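Local coordinates for ankyrin-repeat protein (Cryptosporidium parvum, PDB 2W4S) that probably binds RNA through an all-helical domain related to that of PHAX, a transport factor for small nuclear and small nucleolar RNAs, at residues D4-I9 and I33-S38; N12-G17 and E24-V29; M46-E49 and G53-T56; Y71-L76 and D80-Q85. All coordinates share one frame; numbering follows the deposited sequence.

Interaction 1. Residues D4-I9 and I33-S38; sequences DTMESI and IGSQRS
Glu7 and Ser35 bring the first turn of helix 6-18 and a kinked part of helix 24-50 to 5.8 Å between their CA atoms, where the backbone N atoms of Ser35 and Gln36 lack bonds to the preceding turn. Gly34, at the kink, has phi 86° and psi 157°, values far from helical, of a kind that glycine adopts readily. Ser35 points its CB at helix 6-18 and meets the aliphatic part of Glu7, CB lying 3.9 Å from Glu7 CG. Glu7 CG stands anti to its own carbonyl carbon (chi1 -69°), which brings this methylene up to the serine, while the extended chain beyond carries the carboxylate onward. Ser35 OG lies beside the same methylene and 4.3 Å from Met6 CG, so the oxygen lies near carbon of both residues. After the kink the helix resumes: Gly34 O accepts from both Ser38 N, at 3.1 Å, and Ser38 OG, at 3.0 Å, with the hydroxyl above the carbonyl plane. The contact is small and lies at the surface of the RNA-binding domain. Glu7 also packs on Ile30 of helix 24-50 and Ser35 on Val10 of helix 6-18, while Met6 meets Met6 of the second subunit and Gln36 packs on Thr5 of that subunit.

Interaction 2. Residues N12-G17 and E24-V29; sequences NTIVTG and EFIARV
Helix 6-18 and the N-terminal part of helix 24-50 cross steeply, and Ile26 fills the crossing, meeting both Ile14 and Val15. The CA atoms of Val15 and Ile26 are 6.9 Å apart. Ile26 divides its branches between two neighbours: its CG2 meets Ile14 CG2 at 3.8 Å, and its CB and CG1 take Val15 CG2, the nearer distance being 4.0 Å from Ile26 CB to Val15 CG2. Ile26 CD1 folds back to Ile14 CG2, also at 4.0 Å, because chi2 of -71° bends the chain instead of extending it. In both isoleucines CG2 stands anti to the backbone N, and these two methyls make the shorter approach. Within the all-helical RNA-binding domain the contact between the two segments is apolar, and both isoleucines are buried; Ile26 also packs on Phe69 of helix 65-78, and Ile14 on Ser38 and Tyr42 farther along helix 24-50. A salt bridge lies along helix 24-50 itself, Arg28 NH1 to Glu24 OE2 at 3.0 Å. The oxygen sits close to the guanidinium plane, but the nitrogen approaches from above the carboxylate plane. Glu24 OE1 has a second cation in Lys31, and Arg28 NH2 bonds to Ile90 O.

Interaction 3. Residues M46-E49 and G53-T56; sequences MKVE and GLLT
Backbone bonding joins the segments first: Gly53 N donates to Val48 O at 2.9 Å, with an N-H...O angle of 148° and the donor tilted from the carbonyl plane. The bond draws the chain back against the last turns of helix 24-50 just after it has left them. Gly53 has a positive phi (77°), a conformation favoured by glycine. Apolar contact follows one residue later. Val48 CG1 comes within 3.8 Å of Leu54 CG and also lies near Leu54 CD1, the two side chains crossing at a slant. Val48 places CG1 trans to its backbone N (chi1 175°), on the side where the leucine arrives. The contact thus starts the loop connecting helix 24-50 to helix 65-78 within the RNA-binding domain, and Leu54 goes on to pack against Tyr71 of the second of these helices. Polar side-chain contact comes from Glu49, whose chain bends at chi2 and returns its carboxylate to the loop. Glu49 OE2 lies 3.5 Å from Gly53 CA and 2.6 Å from a water oxygen that also accepts from Leu54 N at 2.7 Å, bridging side chain and loop backbone. The other carboxylate oxygen, Glu49 OE1, is in a salt bridge with Arg62.

Interaction 4. Residues Y71-L76 and D80-Q85; sequences YLLKQL and DQITIQ
Ile82 points from the turn after helix 65-78 into the side of that helix, and its contacts grow closer toward its tip. Its CB leads to CG1, which stands anti to the carbonyl carbon (chi1 -80°) and reaches 4.2 Å from Leu76 CB. With chi2 near trans the chain then extends, and CD1 settles between two leucines one helical turn apart. It lies 3.6 Å from Leu73 CD1 and 3.8 Å from Leu76 CB, with Leu76 CD1 next to it as well. The side chains of Ile82 and Leu73 cross at about a right angle, whereas Leu76 meets Ile82 at a slant.

The backbone beside this packing forms a Schellman motif: Asp80, with positive phi, is its C-prime residue, and Gln81 N reaches back to Leu76 O at 2.7 Å while Asp80 N pairs with Val77 O. The Gln81 bond runs nearly in line with the carbonyl, its C=O...N angle being 162°. Ile82 N adds a weak second bond to Leu76 O at 3.4 Å. Gln81 also lays its CB near Leu76 O and Leu76 CB before its chain turns away. Farther on, Thr83 is the N-cap of helix 84-91, its OG1 bonding to Glu86 N, and Trp87 of that helix packs against both Leu73 and Ile82. The end of helix 65-78 is thus held by one firm and one weak main-chain bond to Leu76 O and by apolar contact of the buried Ile82, which holds the chain after the turn against Leu73 and Leu76.

Interactions 1 and 2 both join helix 6-18 to helix 24-50, but interaction 2 is the buried, apolar part and interaction 1 a sparse surface contact of serine and the methylenes of polar or sulfur-bearing chains. Interactions 3 and 4 lie where the chain leaves a helix: interaction 3 has one main-chain hydrogen bond, interaction 4 one firm and one weak. Both add apolar packing, a valine-leucine pair with a water bridge at the surface in interaction 3 and a partly buried cluster of leucines and isoleucine in interaction 4. Leu73 ties interaction 4 to interaction 2 through Phe25 and Val29, and Ile33 of interaction 1 packs on Ile82 of interaction 4. All but interaction 4 touch the second subunit.

Interaction 1. Residues D4-I9 and I33-S38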
loop_
_atom_site.group_PDB
_atom_site.type_symbol
_atom_site.label_atom_id
_atom_site.label_comp_id
_atom_site.label_asym_id
_atom_site.label_seq_id
_atom_site.Cartn_x
_atom_site.Cartn_y
_atom_site.Cartn_z
ATOM N N ASP C 4 -7.618 11.666 10.430
ATOM C CA ASP C 4 -8.651 11.300 9.412
ATOM C C ASP C 4 -8.523 12.124 8.126
ATOM O O ASP C 4 -9.508 12.634 7.582
ATOM C CB ASP C 4 -10.073 11.383 9.986
ATOM C CG ASP C 4 -11.067 10.511 9.213
ATOM O OD1 ASP C 4 -11.315 9.352 9.652
ATOM O OD2 ASP C 4 -11.583 10.977 8.165
ATOM N N THR C 5 -7.295 12.286 7.670
ATOM C CA THR C 5 -7.069 12.629 6.284
ATOM C C THR C 5 -5.986 11.662 5.833
ATOM O O THR C 5 -5.989 11.205 4.695
ATOM C CB THR C 5 -6.764 14.140 6.066
ATOM O OG1 THR C 5 -6.789 14.439 4.662
ATOM C CG2 THR C 5 -5.435 14.565 6.691
ATOM N N MET C 6 -5.111 11.320 6.782
ATOM C CA MET C 6 -4.182 10.202 6.681
ATOM C C MET C 6 -4.957 8.892 6.697
ATOM O O MET C 6 -4.475 7.865 6.214
ATOM C CB MET C 6 -3.181 10.230 7.847
ATOM C CG MET C 6 -2.185 9.043 7.919
ATOM S SD MET C 6 -1.443 8.595 6.327
ATOM C CE MET C 6 0.279 8.366 6.769
ATOM N N GLU C 7 -6.162 8.923 7.249
ATOM C CA GLU C 7 -6.961 7.721 7.297
ATOM C C GLU C 7 -7.742 7.515 6.014
ATOM O O GLU C 7 -7.941 6.374 5.618
ATOM C CB GLU C 7 -7.854 7.683 8.537
ATOM C CG GLU C 7 -7.065 7.510 9.840
ATOM C CD GLU C 7 -7.957 7.509 11.061
ATOM O OE1 GLU C 7 -8.951 8.275 11.049
ATOM O OE2 GLU C 7 -7.670 6.751 12.031
ATOM N N SER C 8 -8.166 8.600 5.364
ATOM C CA SER C 8 -8.752 8.513 4.023
ATOM C C SER C 8 -7.758 7.858 3.066
ATOM O O SER C 8 -8.122 7.024 2.231
ATOM C CB SER C 8 -9.089 9.905 3.467
ATOM O OG SER C 8 -9.936 10.613 4.339
ATOM N N ILE C 9 -6.501 8.249 3.208
ATOM C CA ILE C 9 -5.439 7.805 2.335
ATOM C C ILE C 9 -5.092 6.354 2.594
ATOM O O ILE C 9 -4.967 5.561 1.657
ATOM C CB ILE C 9 -4.236 8.750 2.460
ATOM C CG1 ILE C 9 -4.643 10.127 1.923
ATOM C CG2 ILE C 9 -3.052 8.221 1.693
ATOM C CD1 ILE C 9 -3.991 11.265 2.603
ATOM N N ILE C 33 -8.705 -0.748 14.579
ATOM C CA ILE C 33 -7.277 -0.888 14.953
ATOM C C ILE C 33 -6.371 0.320 14.641
ATOM O O ILE C 33 -5.199 0.295 15.012
ATOM C CB ILE C 33 -6.646 -2.202 14.425
ATOM C CG1 ILE C 33 -6.543 -2.197 12.883
ATOM C CG2 ILE C 33 -7.442 -3.419 14.931
ATOM C CD1 ILE C 33 -6.197 -3.553 12.276
ATOM N N GLY C 34 -6.904 1.366 13.995
ATOM C CA GLY C 34 -6.084 2.526 13.583
ATOM C C GLY C 34 -5.390 2.354 12.221
ATOM O O GLY C 34 -5.181 1.221 11.758
ATOM N N SER C 35 -5.030 3.459 11.566
ATOM C CA SER C 35 -4.441 3.372 10.223
ATOM C C SER C 35 -3.059 2.731 10.240
ATOM O O SER C 35 -2.667 2.053 9.291
ATOM C CB SER C 35 -4.416 4.729 9.507
ATOM O OG SER C 35 -3.631 5.658 10.203
ATOM N N GLN C 36 -2.355 2.927 11.348
ATOM C CA GLN C 36 -1.076 2.298 11.585
ATOM C C GLN C 36 -1.146 0.765 11.540
ATOM O O GLN C 36 -0.442 0.158 10.750
ATOM C CB GLN C 36 -0.491 2.801 12.899
ATOM C CG GLN C 36 1.013 2.709 13.010
ATOM C CD GLN C 36 1.565 3.680 14.039
ATOM O OE1 GLN C 36 1.609 4.893 13.811
ATOM N NE2 GLN C 36 1.991 3.151 15.180
ATOM N N ARG C 37 -1.988 0.123 12.348
ATOM C CA ARG C 37 -2.029 -1.359 12.362
ATOM C C ARG C 37 -2.665 -1.933 11.085
ATOM O O ARG C 37 -2.270 -3.004 10.615
ATOM C CB ARG C 37 -2.701 -1.910 13.650
ATOM C CG ARG C 37 -1.926 -1.584 14.959
ATOM C CD ARG C 37 -2.757 -1.863 16.216
ATOM N NE ARG C 37 -2.432 -3.139 16.876
ATOM C CZ ARG C 37 -1.824 -3.237 18.067
ATOM N NH1 ARG C 37 -1.480 -2.137 18.747
ATOM N NH2 ARG C 37 -1.562 -4.435 18.592
ATOM N N SER C 38 -3.637 -1.205 10.532
ATOM C CA SER C 38 -4.230 -1.501 9.227
ATOM C C SER C 38 -3.186 -1.628 8.092
ATOM O O SER C 38 -3.210 -2.597 7.323
ATOM C CB SER C 38 -5.228 -0.421 8.873
ATOM O OG SER C 38 -6.364 -0.531 9.693
#

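Interaction 2. Residues N12-G17 and E24-V29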
loop_
_atom_site.group_PDB
_atom_site.type_symbol
_atom_site.label_atom_id
_atom_site.label_comp_id
_atom_site.label_asym_id
_atom_site.label_seq_id
_atom_site.Cartn_x
_atom_site.Cartn_y
_atom_site.Cartn_z
ATOM N N ASN C 12 -8.061 4.250 1.154
ATOM C CA ASN C 12 -7.979 4.072 -0.294
ATOM C C ASN C 12 -6.804 3.227 -0.732
ATOM O O ASN C 12 -6.957 2.385 -1.605
ATOM C CB ASN C 12 -7.938 5.419 -1.040
ATOM C CG ASN C 12 -9.209 6.209 -0.877
ATOM O OD1 ASN C 12 -10.213 5.694 -0.390
ATOM N ND2 ASN C 12 -9.175 7.468 -1.262
ATOM N N THR C 13 -5.628 3.456 -0.159
ATOM C CA THR C 13 -4.500 2.594 -0.460
ATOM C C THR C 13 -4.854 1.121 -0.226
ATOM O O THR C 13 -4.627 0.284 -1.110
ATOM C CB THR C 13 -3.299 2.960 0.384
ATOM O OG1 THR C 13 -2.862 4.270 0.015
ATOM C CG2 THR C 13 -2.149 1.950 0.193
ATOM N N ILE C 14 -5.388 0.801 0.956
ATOM C CA ILE C 14 -5.706 -0.585 1.278
ATOM C C ILE C 14 -6.823 -1.071 0.340
ATOM O O ILE C 14 -6.754 -2.180 -0.213
ATOM C CB ILE C 14 -6.123 -0.744 2.775
ATOM C CG1 ILE C 14 -4.986 -0.238 3.699
ATOM C CG2 ILE C 14 -6.518 -2.164 3.089
ATOM C CD1 ILE C 14 -5.245 -0.407 5.162
ATOM N N VAL C 15 -7.840 -0.225 0.147
ATOM C CA VAL C 15 -8.966 -0.581 -0.715
ATOM C C VAL C 15 -8.501 -0.928 -2.132
ATOM O O VAL C 15 -8.884 -1.976 -2.665
ATOM C CB VAL C 15 -10.075 0.516 -0.726
ATOM C CG1 VAL C 15 -11.033 0.323 -1.885
ATOM C CG2 VAL C 15 -10.850 0.510 0.597
ATOM N N THR C 16 -7.665 -0.068 -2.727
ATOM C CA THR C 16 -7.101 -0.318 -4.046
ATOM C C THR C 16 -6.165 -1.529 -4.044
ATOM O O THR C 16 -6.184 -2.337 -4.955
ATOM C CB THR C 16 -6.337 0.914 -4.561
ATOM O OG1 THR C 16 -7.245 2.007 -4.745
ATOM C CG2 THR C 16 -5.615 0.611 -5.893
ATOM N N GLY C 17 -5.347 -1.648 -3.016
ATOM C CA GLY C 17 -4.413 -2.745 -2.923
ATOM C C GLY C 17 -5.048 -4.115 -2.803
ATOM O O GLY C 17 -4.507 -5.081 -3.331
ATOM N N GLU C 24 -16.528 0.446 3.201
ATOM C CA GLU C 24 -16.981 0.341 4.599
ATOM C C GLU C 24 -16.338 -0.779 5.402
ATOM O O GLU C 24 -15.957 -0.553 6.551
ATOM C CB GLU C 24 -18.501 0.395 4.761
ATOM C CG GLU C 24 -18.967 1.719 5.429
ATOM C CD GLU C 24 -18.798 1.749 6.985
ATOM O OE1 GLU C 24 -17.950 2.514 7.513
ATOM O OE2 GLU C 24 -19.538 1.020 7.694
ATOM N N PHE C 25 -16.149 -1.957 4.811
ATOM C CA PHE C 25 -15.442 -3.015 5.544
ATOM C C PHE C 25 -14.018 -2.604 5.936
ATOM O O PHE C 25 -13.566 -2.887 7.043
ATOM C CB PHE C 25 -15.464 -4.375 4.811
ATOM C CG PHE C 25 -14.439 -5.354 5.341
ATOM C CD1 PHE C 25 -14.648 -6.059 6.522
ATOM C CD2 PHE C 25 -13.249 -5.560 4.653
ATOM C CE1 PHE C 25 -13.671 -6.952 6.992
ATOM C CE2 PHE C 25 -12.291 -6.438 5.116
ATOM C CZ PHE C 25 -12.496 -7.129 6.282
ATOM N N ILE C 26 -13.311 -1.924 5.051
ATOM C CA ILE C 26 -11.979 -1.465 5.408
ATOM C C ILE C 26 -12.052 -0.246 6.344
ATOM O O ILE C 26 -11.262 -0.140 7.279
ATOM C CB ILE C 26 -11.101 -1.233 4.138
ATOM C CG1 ILE C 26 -10.950 -2.549 3.368
ATOM C CG2 ILE C 26 -9.757 -0.621 4.479
ATOM C CD1 ILE C 26 -10.075 -3.601 4.043
ATOM N N ALA C 27 -13.004 0.659 6.109
ATOM C CA ALA C 27 -13.292 1.742 7.073
ATOM C C ALA C 27 -13.494 1.229 8.523
ATOM O O ALA C 27 -12.987 1.814 9.481
ATOM C CB ALA C 27 -14.499 2.546 6.623
ATOM N N ARG C 28 -14.224 0.131 8.679
ATOM C CA ARG C 28 -14.429 -0.440 10.006
ATOM C C ARG C 28 -13.135 -1.003 10.616
ATOM O O ARG C 28 -12.907 -0.849 11.812
ATOM C CB ARG C 28 -15.623 -1.413 10.022
ATOM C CG ARG C 28 -16.977 -0.674 9.771
ATOM C CD ARG C 28 -18.234 -1.547 9.810
ATOM N NE ARG C 28 -18.122 -2.753 8.992
ATOM C CZ ARG C 28 -18.616 -2.913 7.761
ATOM N NH1 ARG C 28 -19.279 -1.942 7.154
ATOM N NH2 ARG C 28 -18.427 -4.064 7.117
ATOM N N VAL C 29 -12.257 -1.590 9.808
ATOM C CA VAL C 29 -10.952 -2.041 10.335
ATOM C C VAL C 29 -10.100 -0.874 10.841
ATOM O O VAL C 29 -9.553 -0.933 11.948
ATOM C CB VAL C 29 -10.149 -2.837 9.296
ATOM C CG1 VAL C 29 -8.769 -3.222 9.854
ATOM C CG2 VAL C 29 -10.916 -4.077 8.854
#

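Interaction 3. Residues M46-E49 and G53-T56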
loop_
_atom_site.group_PDB
_atom_site.type_symbol
_atom_site.label_atom_id
_atom_site.label_comp_id
_atom_site.label_asym_id
_atom_site.label_seq_id
_atom_site.Cartn_x
_atom_site.Cartn_y
_atom_site.Cartn_z
ATOM N N MET C 46 0.533 -8.593 1.700
ATOM C CA MET C 46 1.429 -8.488 0.528
ATOM C C MET C 46 2.632 -9.407 0.644
ATOM O O MET C 46 3.005 -10.018 -0.343
ATOM C CB MET C 46 1.862 -7.045 0.266
ATOM C CG MET C 46 0.840 -6.212 -0.525
ATOM S SD MET C 46 1.383 -4.549 -1.045
ATOM C CE MET C 46 1.785 -3.777 0.547
ATOM N N LYS C 47 3.215 -9.533 1.843
ATOM C CA LYS C 47 4.398 -10.423 2.053
ATOM C C LYS C 47 4.057 -11.872 1.803
ATOM O O LYS C 47 4.816 -12.599 1.125
ATOM C CB LYS C 47 4.983 -10.297 3.454
ATOM C CG LYS C 47 5.656 -8.986 3.684
ATOM C CD LYS C 47 6.406 -8.946 4.978
ATOM C CE LYS C 47 7.059 -7.570 5.089
ATOM N NZ LYS C 47 8.113 -7.518 6.131
ATOM N N VAL C 48 2.900 -12.265 2.327
ATOM C CA VAL C 48 2.310 -13.567 2.064
ATOM C C VAL C 48 2.086 -13.779 0.569
ATOM O O VAL C 48 2.393 -14.855 0.044
ATOM C CB VAL C 48 0.956 -13.782 2.846
ATOM C CG1 VAL C 48 0.327 -15.093 2.445
ATOM C CG2 VAL C 48 1.182 -13.772 4.338
ATOM N N GLU C 49 1.541 -12.773 -0.119
ATOM C CA GLU C 49 1.377 -12.889 -1.557
ATOM C C GLU C 49 2.742 -13.032 -2.237
ATOM O O GLU C 49 2.888 -13.876 -3.121
ATOM C CB GLU C 49 0.543 -11.750 -2.131
ATOM C CG GLU C 49 -0.942 -11.819 -1.707
ATOM C CD GLU C 49 -1.691 -12.993 -2.348
ATOM O OE1 GLU C 49 -2.052 -12.912 -3.549
ATOM O OE2 GLU C 49 -1.918 -14.005 -1.651
ATOM N N GLY C 53 1.483 -16.867 -1.764
ATOM C CA GLY C 53 0.079 -16.917 -1.376
ATOM C C GLY C 53 -0.312 -17.962 -0.348
ATOM O O GLY C 53 0.550 -18.556 0.309
ATOM N N LEU C 54 -1.624 -18.161 -0.199
ATOM C CA LEU C 54 -2.191 -19.273 0.583
ATOM C C LEU C 54 -3.256 -19.939 -0.277
ATOM O O LEU C 54 -3.788 -19.319 -1.205
ATOM C CB LEU C 54 -2.837 -18.791 1.898
ATOM C CG LEU C 54 -1.956 -18.047 2.920
ATOM C CD1 LEU C 54 -2.791 -17.280 3.946
ATOM C CD2 LEU C 54 -0.971 -18.984 3.621
ATOM N N LEU C 55 -3.543 -21.201 0.023
ATOM C CA LEU C 55 -4.597 -21.922 -0.636
ATOM C C LEU C 55 -5.915 -21.646 0.070
ATOM O O LEU C 55 -5.962 -21.391 1.278
ATOM C CB LEU C 55 -4.303 -23.431 -0.625
ATOM C CG LEU C 55 -3.539 -24.110 -1.785
ATOM C CD1 LEU C 55 -2.756 -23.133 -2.668
ATOM C CD2 LEU C 55 -2.644 -25.246 -1.276
ATOM N N THR C 56 -6.995 -21.688 -0.702
ATOM C CA THR C 56 -8.332 -21.792 -0.136
ATOM C C THR C 56 -8.426 -23.118 0.632
ATOM O O THR C 56 -7.569 -23.994 0.476
ATOM C CB THR C 56 -9.386 -21.756 -1.250
ATOM O OG1 THR C 56 -9.104 -22.775 -2.210
ATOM C CG2 THR C 56 -9.361 -20.420 -1.945
HETATM O O HOH W 1 -2.969 -16.417 -1.755
#

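Interaction 4. Residues Y71-L76 and D80-Q85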
loop_
_atom_site.group_PDB
_atom_site.type_symbol
_atom_site.label_atom_id
_atom_site.label_comp_id
_atom_site.label_asym_id
_atom_site.label_seq_id
_atom_site.Cartn_x
_atom_site.Cartn_y
_atom_site.Cartn_z
ATOM N N TYR C 71 -8.010 -13.541 6.659
ATOM C CA TYR C 71 -7.365 -14.567 7.477
ATOM C C TYR C 71 -6.403 -13.926 8.494
ATOM O O TYR C 71 -6.340 -14.332 9.629
ATOM C CB TYR C 71 -6.612 -15.547 6.547
ATOM C CG TYR C 71 -5.469 -16.251 7.210
ATOM C CD1 TYR C 71 -5.704 -17.324 8.046
ATOM C CD2 TYR C 71 -4.164 -15.826 7.031
ATOM C CE1 TYR C 71 -4.678 -17.967 8.702
ATOM C CE2 TYR C 71 -3.127 -16.471 7.667
ATOM C CZ TYR C 71 -3.399 -17.547 8.510
ATOM O OH TYR C 71 -2.398 -18.220 9.172
ATOM N N LEU C 72 -5.648 -12.921 8.070
ATOM C CA LEU C 72 -4.715 -12.211 8.950
ATOM C C LEU C 72 -5.409 -11.403 10.048
ATOM O O LEU C 72 -4.909 -11.282 11.155
ATOM C CB LEU C 72 -3.881 -11.284 8.101
ATOM C CG LEU C 72 -2.409 -11.606 7.882
ATOM C CD1 LEU C 72 -2.070 -13.053 8.203
ATOM C CD2 LEU C 72 -1.949 -11.162 6.473
ATOM N N LEU C 73 -6.559 -10.850 9.702
ATOM C CA LEU C 73 -7.356 -10.028 10.574
ATOM C C LEU C 73 -7.944 -10.948 11.623
ATOM O O LEU C 73 -7.955 -10.635 12.813
ATOM C CB LEU C 73 -8.446 -9.379 9.728
ATOM C CG LEU C 73 -9.404 -8.358 10.327
ATOM C CD1 LEU C 73 -8.664 -7.158 10.972
ATOM C CD2 LEU C 73 -10.372 -7.869 9.240
ATOM N N LYS C 74 -8.369 -12.122 11.162
ATOM C CA LYS C 74 -8.911 -13.133 12.024
ATOM C C LYS C 74 -7.835 -13.663 12.962
ATOM O O LYS C 74 -8.146 -14.082 14.087
ATOM C CB LYS C 74 -9.521 -14.273 11.212
ATOM C CG LYS C 74 -10.108 -15.376 12.097
ATOM C CD LYS C 74 -10.863 -16.424 11.286
ATOM C CE LYS C 74 -11.684 -17.318 12.201
ATOM N NZ LYS C 74 -11.866 -18.679 11.588
ATOM N N GLN C 75 -6.576 -13.634 12.505
ATOM C CA GLN C 75 -5.449 -13.961 13.364
ATOM C C GLN C 75 -5.267 -12.926 14.468
ATOM O O GLN C 75 -4.781 -13.261 15.558
ATOM C CB GLN C 75 -4.148 -14.170 12.568
ATOM C CG GLN C 75 -4.090 -15.534 11.883
ATOM C CD GLN C 75 -4.493 -16.676 12.828
ATOM O OE1 GLN C 75 -5.598 -17.224 12.741
ATOM N NE2 GLN C 75 -3.595 -17.027 13.743
ATOM N N LEU C 76 -5.710 -11.698 14.225
ATOM C CA LEU C 76 -5.645 -10.686 15.277
ATOM C C LEU C 76 -6.618 -11.006 16.415
ATOM O O LEU C 76 -6.318 -10.763 17.592
ATOM C CB LEU C 76 -5.832 -9.268 14.718
ATOM C CG LEU C 76 -4.724 -8.690 13.808
ATOM C CD1 LEU C 76 -5.059 -7.242 13.501
ATOM C CD2 LEU C 76 -3.354 -8.717 14.440
ATOM N N ASP C 80 -5.858 -12.270 20.504
ATOM C CA ASP C 80 -6.478 -11.348 21.467
ATOM C C ASP C 80 -6.165 -9.873 21.203
ATOM O O ASP C 80 -6.064 -9.089 22.131
ATOM C CB ASP C 80 -6.116 -11.738 22.925
ATOM C CG ASP C 80 -6.669 -13.123 23.324
ATOM O OD1 ASP C 80 -7.860 -13.390 23.035
ATOM O OD2 ASP C 80 -5.918 -13.941 23.941
ATOM N N GLN C 81 -6.007 -9.505 19.936
ATOM C CA GLN C 81 -5.652 -8.121 19.571
ATOM C C GLN C 81 -6.891 -7.297 19.262
ATOM O O GLN C 81 -6.928 -6.090 19.480
ATOM C CB GLN C 81 -4.698 -8.101 18.374
ATOM C CG GLN C 81 -3.265 -8.482 18.693
ATOM C CD GLN C 81 -2.740 -7.722 19.872
ATOM O OE1 GLN C 81 -2.624 -6.490 19.831
ATOM N NE2 GLN C 81 -2.446 -8.441 20.962
ATOM N N ILE C 82 -7.906 -7.983 18.759
ATOM C CA ILE C 82 -9.212 -7.422 18.425
ATOM C C ILE C 82 -10.154 -8.237 19.302
ATOM O O ILE C 82 -9.957 -9.433 19.399
ATOM C CB ILE C 82 -9.506 -7.658 16.919
ATOM C CG1 ILE C 82 -8.779 -6.634 16.091
ATOM C CG2 ILE C 82 -10.976 -7.580 16.580
ATOM C CD1 ILE C 82 -8.803 -6.949 14.588
ATOM N N THR C 83 -11.149 -7.610 19.941
ATOM C CA THR C 83 -12.161 -8.349 20.728
ATOM C C THR C 83 -13.177 -9.019 19.806
ATOM O O THR C 83 -13.267 -8.681 18.626
ATOM C CB THR C 83 -12.982 -7.434 21.650
ATOM O OG1 THR C 83 -13.804 -6.580 20.843
ATOM C CG2 THR C 83 -12.087 -6.606 22.588
ATOM N N ILE C 84 -13.962 -9.948 20.350
ATOM C CA ILE C 84 -15.033 -10.596 19.576
ATOM C C ILE C 84 -16.064 -9.566 19.129
ATOM O O ILE C 84 -16.425 -9.540 17.966
ATOM C CB ILE C 84 -15.770 -11.734 20.333
ATOM C CG1 ILE C 84 -14.844 -12.920 20.628
ATOM C CG2 ILE C 84 -16.970 -12.203 19.541
ATOM C CD1 ILE C 84 -14.204 -13.544 19.412
ATOM N N GLN C 85 -16.518 -8.721 20.045
ATOM C CA GLN C 85 -17.374 -7.588 19.692
ATOM C C GLN C 85 -16.807 -6.748 18.539
ATOM O O GLN C 85 -17.538 -6.419 17.612
ATOM C CB GLN C 85 -17.629 -6.711 20.904
ATOM C CG GLN C 85 -19.023 -6.856 21.485
ATOM C CD GLN C 85 -19.390 -8.297 21.890
ATOM O OE1 GLN C 85 -20.024 -9.022 21.110
ATOM N NE2 GLN C 85 -19.011 -8.704 23.115
#